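Local structure of RNA polymerase ECF-subfamily sigma factor (Streptomyces venezuelae, 6DXO) at residues T25-I30 / G35-A40; V107-R110 / G114-V117. The protein probably directs RNA polymerase to specific promoters as an ECF sigma factor for aerial mycelium formation, held inactive by an anti-sigma factor until released. All coordinates share one frame; numbering follows the deposited sequence.

Contact 1 of 2, residues T25-I30 / G35-A40; sequences TVYRYI and GGKATA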
# COMPACT_ATOMS: atom_id res chain seq x y z
N THR A 25 0.71 4.14 -5.50
CA THR A 25 0.70 5.57 -5.77
C THR A 25 1.06 6.38 -4.53
O THR A 25 1.83 7.35 -4.63
CB THR A 25 -0.67 6.04 -6.34
OG1 THR A 25 -0.98 5.29 -7.52
CG2 THR A 25 -0.59 7.51 -6.69
N VAL A 26 0.51 6.02 -3.37
CA VAL A 26 0.83 6.69 -2.11
C VAL A 26 2.32 6.52 -1.84
O VAL A 26 3.04 7.47 -1.54
CB VAL A 26 -0.01 6.17 -0.93
CG1 VAL A 26 0.57 6.61 0.42
CG2 VAL A 26 -1.47 6.65 -1.05
N TYR A 27 2.78 5.29 -1.99
CA TYR A 27 4.20 4.98 -1.72
C TYR A 27 5.12 5.82 -2.59
O TYR A 27 6.11 6.38 -2.11
CB TYR A 27 4.42 3.50 -1.95
CG TYR A 27 5.85 3.03 -1.83
CD1 TYR A 27 6.45 2.89 -0.59
CD2 TYR A 27 6.56 2.67 -2.96
CE1 TYR A 27 7.79 2.41 -0.48
CE2 TYR A 27 7.87 2.18 -2.87
CZ TYR A 27 8.47 2.07 -1.63
OH TYR A 27 9.76 1.59 -1.57
N ARG A 28 4.79 5.91 -3.88
CA ARG A 28 5.61 6.68 -4.81
C ARG A 28 5.60 8.17 -4.52
O ARG A 28 6.62 8.82 -4.66
CB ARG A 28 5.22 6.40 -6.26
CG ARG A 28 5.57 4.97 -6.69
CD ARG A 28 5.45 4.83 -8.19
NE ARG A 28 4.07 4.60 -8.61
CZ ARG A 28 3.57 3.39 -8.84
NH1 ARG A 28 4.33 2.31 -8.69
NH2 ARG A 28 2.31 3.25 -9.23
N TYR A 29 4.46 8.70 -4.08
CA TYR A 29 4.44 10.10 -3.68
C TYR A 29 5.40 10.34 -2.50
O TYR A 29 6.18 11.32 -2.48
CB TYR A 29 3.01 10.53 -3.33
CG TYR A 29 2.98 11.90 -2.67
CD1 TYR A 29 3.08 13.06 -3.44
CD2 TYR A 29 2.89 12.02 -1.29
CE1 TYR A 29 3.05 14.33 -2.82
CE2 TYR A 29 2.88 13.28 -0.67
CZ TYR A 29 2.97 14.42 -1.45
OH TYR A 29 2.98 15.66 -0.84
N ILE A 30 5.35 9.44 -1.53
CA ILE A 30 6.14 9.55 -0.30
C ILE A 30 7.64 9.27 -0.55
O ILE A 30 8.50 9.95 0.01
CB ILE A 30 5.59 8.59 0.80
CG1 ILE A 30 4.17 9.01 1.23
CG2 ILE A 30 6.49 8.55 2.02
CD1 ILE A 30 3.56 8.09 2.30
N GLY A 35 13.79 10.11 3.69
CA GLY A 35 15.09 9.46 3.68
C GLY A 35 14.94 8.00 4.06
O GLY A 35 14.96 7.65 5.24
N GLY A 36 14.76 7.16 3.06
CA GLY A 36 14.82 5.73 3.26
C GLY A 36 13.53 5.01 2.94
O GLY A 36 12.44 5.52 3.22
N LYS A 37 13.67 3.82 2.37
CA LYS A 37 12.54 2.98 1.98
C LYS A 37 11.67 2.60 3.17
O LYS A 37 10.44 2.58 3.07
CB LYS A 37 13.07 1.72 1.28
CG LYS A 37 12.01 0.71 0.91
CD LYS A 37 12.62 -0.44 0.11
CE LYS A 37 13.33 0.08 -1.13
NZ LYS A 37 13.68 -1.02 -2.07
N ALA A 38 12.30 2.27 4.29
CA ALA A 38 11.57 1.92 5.51
C ALA A 38 10.64 3.04 5.99
O ALA A 38 9.49 2.81 6.37
CB ALA A 38 12.55 1.53 6.62
N THR A 39 11.14 4.27 5.98
CA THR A 39 10.30 5.41 6.34
C THR A 39 9.15 5.56 5.35
O THR A 39 8.00 5.80 5.75
CB THR A 39 11.11 6.71 6.42
OG1 THR A 39 12.10 6.57 7.45
CG2 THR A 39 10.21 7.89 6.73
N ALA A 40 9.44 5.41 4.06
CA ALA A 40 8.40 5.52 3.04
C ALA A 40 7.32 4.43 3.23
O ALA A 40 6.12 4.69 3.10
CB ALA A 40 9.00 5.46 1.65
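Tyr27 and Ile30, one helical turn apart on helix 12-31, close on the methyl group of Ala40 at the start of helix 37-53. The methyl is gripped from two directions: Tyr27 CE1 lies 3.9 Å from Ala40 CB, approaching obliquely to the ring, and Ile30 CG2 lies 4.0 Å from the same CB. That isoleucine branch also reaches the backbone, with Ile30 CG2 3.7 Å from Ala40 CA, where the two main chains come nearest. Tyr27 holds its ring CG anti to the backbone N (chi1 175°), which swings the phenol across the gap although the side chain does not set out toward the second helix. Its hydroxyl ends beside an aliphatic chain: Tyr27 OH is 3.5 Å from Lys37 CG, and the lysine, bent at chi3, curls so that its CD and CE both stay close to this oxygen. Lys37 O lies at the ring edge, near its plane. Cutting Tyr27 back to an alanine is likely to uncover one flank of the Ala40 methyl and to take from the Lys37 methylenes the hydroxyl they pack against. Around this core, Tyr27 also meets Glu41 and Thr44, Ile30 packs on Leu43 and on Ala73 of helix 65-79, and Leu58 of the second chain of the complex rests on Tyr27. Asp42 to Ser45, probably the polymerase core-binding motif, begin two residues after Ala40 on the same helix. Joining the segments entirely by apolar and van der Waals packing, without hydrogen bonds between them, the contact depends on shape, with a small alanine fitting between two larger side chains.

Contact 2 of 2, residues V107-R110 / G114-V117; sequences VTLR and GLSV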
# COMPACT_ATOMS: atom_id res chain seq x y z
N VAL A 107 8.24 -14.97 8.57
CA VAL A 107 6.91 -15.08 9.18
C VAL A 107 5.79 -14.67 8.22
O VAL A 107 4.71 -15.25 8.24
CB VAL A 107 6.78 -14.27 10.50
CG1 VAL A 107 7.74 -14.79 11.56
CG2 VAL A 107 6.96 -12.79 10.26
N THR A 108 6.05 -13.69 7.37
CA THR A 108 5.04 -13.23 6.41
C THR A 108 4.74 -14.32 5.38
O THR A 108 3.59 -14.69 5.17
CB THR A 108 5.51 -11.96 5.70
OG1 THR A 108 5.75 -10.95 6.69
CG2 THR A 108 4.43 -11.46 4.73
N LEU A 109 5.78 -14.86 4.77
CA LEU A 109 5.59 -15.94 3.82
C LEU A 109 4.96 -17.19 4.45
O LEU A 109 4.04 -17.76 3.89
CB LEU A 109 6.92 -16.30 3.16
CG LEU A 109 7.58 -15.29 2.22
CD1 LEU A 109 9.03 -15.70 2.03
CD2 LEU A 109 6.87 -15.21 0.90
N ARG A 110 5.48 -17.61 5.61
CA ARG A 110 5.00 -18.86 6.24
C ARG A 110 3.58 -18.76 6.78
O ARG A 110 2.76 -19.67 6.60
CB ARG A 110 5.93 -19.29 7.37
CG ARG A 110 7.29 -19.80 6.92
CD ARG A 110 7.23 -21.26 6.47
NE ARG A 110 6.99 -22.16 7.60
CZ ARG A 110 5.92 -22.94 7.74
NH1 ARG A 110 4.97 -22.95 6.81
NH2 ARG A 110 5.81 -23.71 8.81
N GLY A 114 0.81 -18.38 4.07
CA GLY A 114 0.58 -19.81 4.15
C GLY A 114 1.52 -20.67 3.32
O GLY A 114 1.17 -21.81 2.98
N LEU A 115 2.70 -20.16 2.97
CA LEU A 115 3.67 -20.98 2.24
C LEU A 115 4.30 -22.03 3.16
O LEU A 115 4.54 -21.77 4.34
CB LEU A 115 4.78 -20.14 1.60
CG LEU A 115 4.49 -19.67 0.17
CD1 LEU A 115 3.24 -18.79 0.16
CD2 LEU A 115 5.69 -18.93 -0.40
N SER A 116 4.55 -23.22 2.62
CA SER A 116 5.23 -24.27 3.37
C SER A 116 6.68 -23.89 3.64
O SER A 116 7.19 -22.94 3.05
CB SER A 116 5.19 -25.61 2.59
OG SER A 116 5.99 -25.57 1.41
N VAL A 117 7.35 -24.63 4.52
CA VAL A 117 8.79 -24.47 4.70
C VAL A 117 9.54 -24.57 3.37
O VAL A 117 10.41 -23.76 3.07
CB VAL A 117 9.39 -25.51 5.68
CG1 VAL A 117 10.90 -25.44 5.66
CG2 VAL A 117 8.86 -25.26 7.09
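Arg110 doubles back over the turn that follows helix 101-112 and grips the backbone at Leu115. Its CB starts out loosely, 4.2 Å from Leu115 O. Two successive bends, chi2 -81° and chi3 -69°, then fold the chain so that CD passes 3.5 Å from Leu115 O, with Ser116 O a little farther off. At NE the side chain meets the valine that begins the next helix, Arg110 NE being 3.7 Å from Val117 CG2. This methyl sits over one face of the guanidinium, displaced toward the rim, and so also lies near CZ and NH2. The edge does the polar work: Arg110 NH1 donates a 2.8 Å hydrogen bond to a lone pair of Leu115 O, with carbonyl and guanidinium planes both containing it. Because NE is bonded as well to Gln135 OE1 on helix 128-144, the rotation of the group is fixed from two directions. In the main chain, Leu115 N donates to Leu109 O at 2.9 Å, reaching six residues back past the wide pi-type turn at 108-110. Gly114, with positive phi, carries the chain out of the helix, while Leu109 CD2 and Leu115 CD2 touch at 4.1 Å. Ser116 then caps a backbone N of helix 117-124 with its OG, and its own N is bonded to Glu119 OE1. A C-terminal helix end stopped by glycine and followed at once by an N-capping serine makes the tight turn by which helix 101-112 leads into helix 117-124 in this sigma-70 region 4, a helical domain of the helix-turn-helix class.

Overall arrangement
Contact 1 comes first along the chain, joining helices 12-31 and 37-53 within sigma-70 region 2; contact 2 follows in region 4, closing the turn between helices 101-112 and 117-124. Their centres are 26 Å apart, on opposite sides of the centre of the chain, and their nearest atoms remain about 14 Å from each other; they do not touch, and they share no helix. Each pins together sequence neighbours, one as buried packing and the other as a surface turn. The second chain of the complex reaches residues of both contacts, consistent with an anti-sigma factor engaging regions 2 and 4 together.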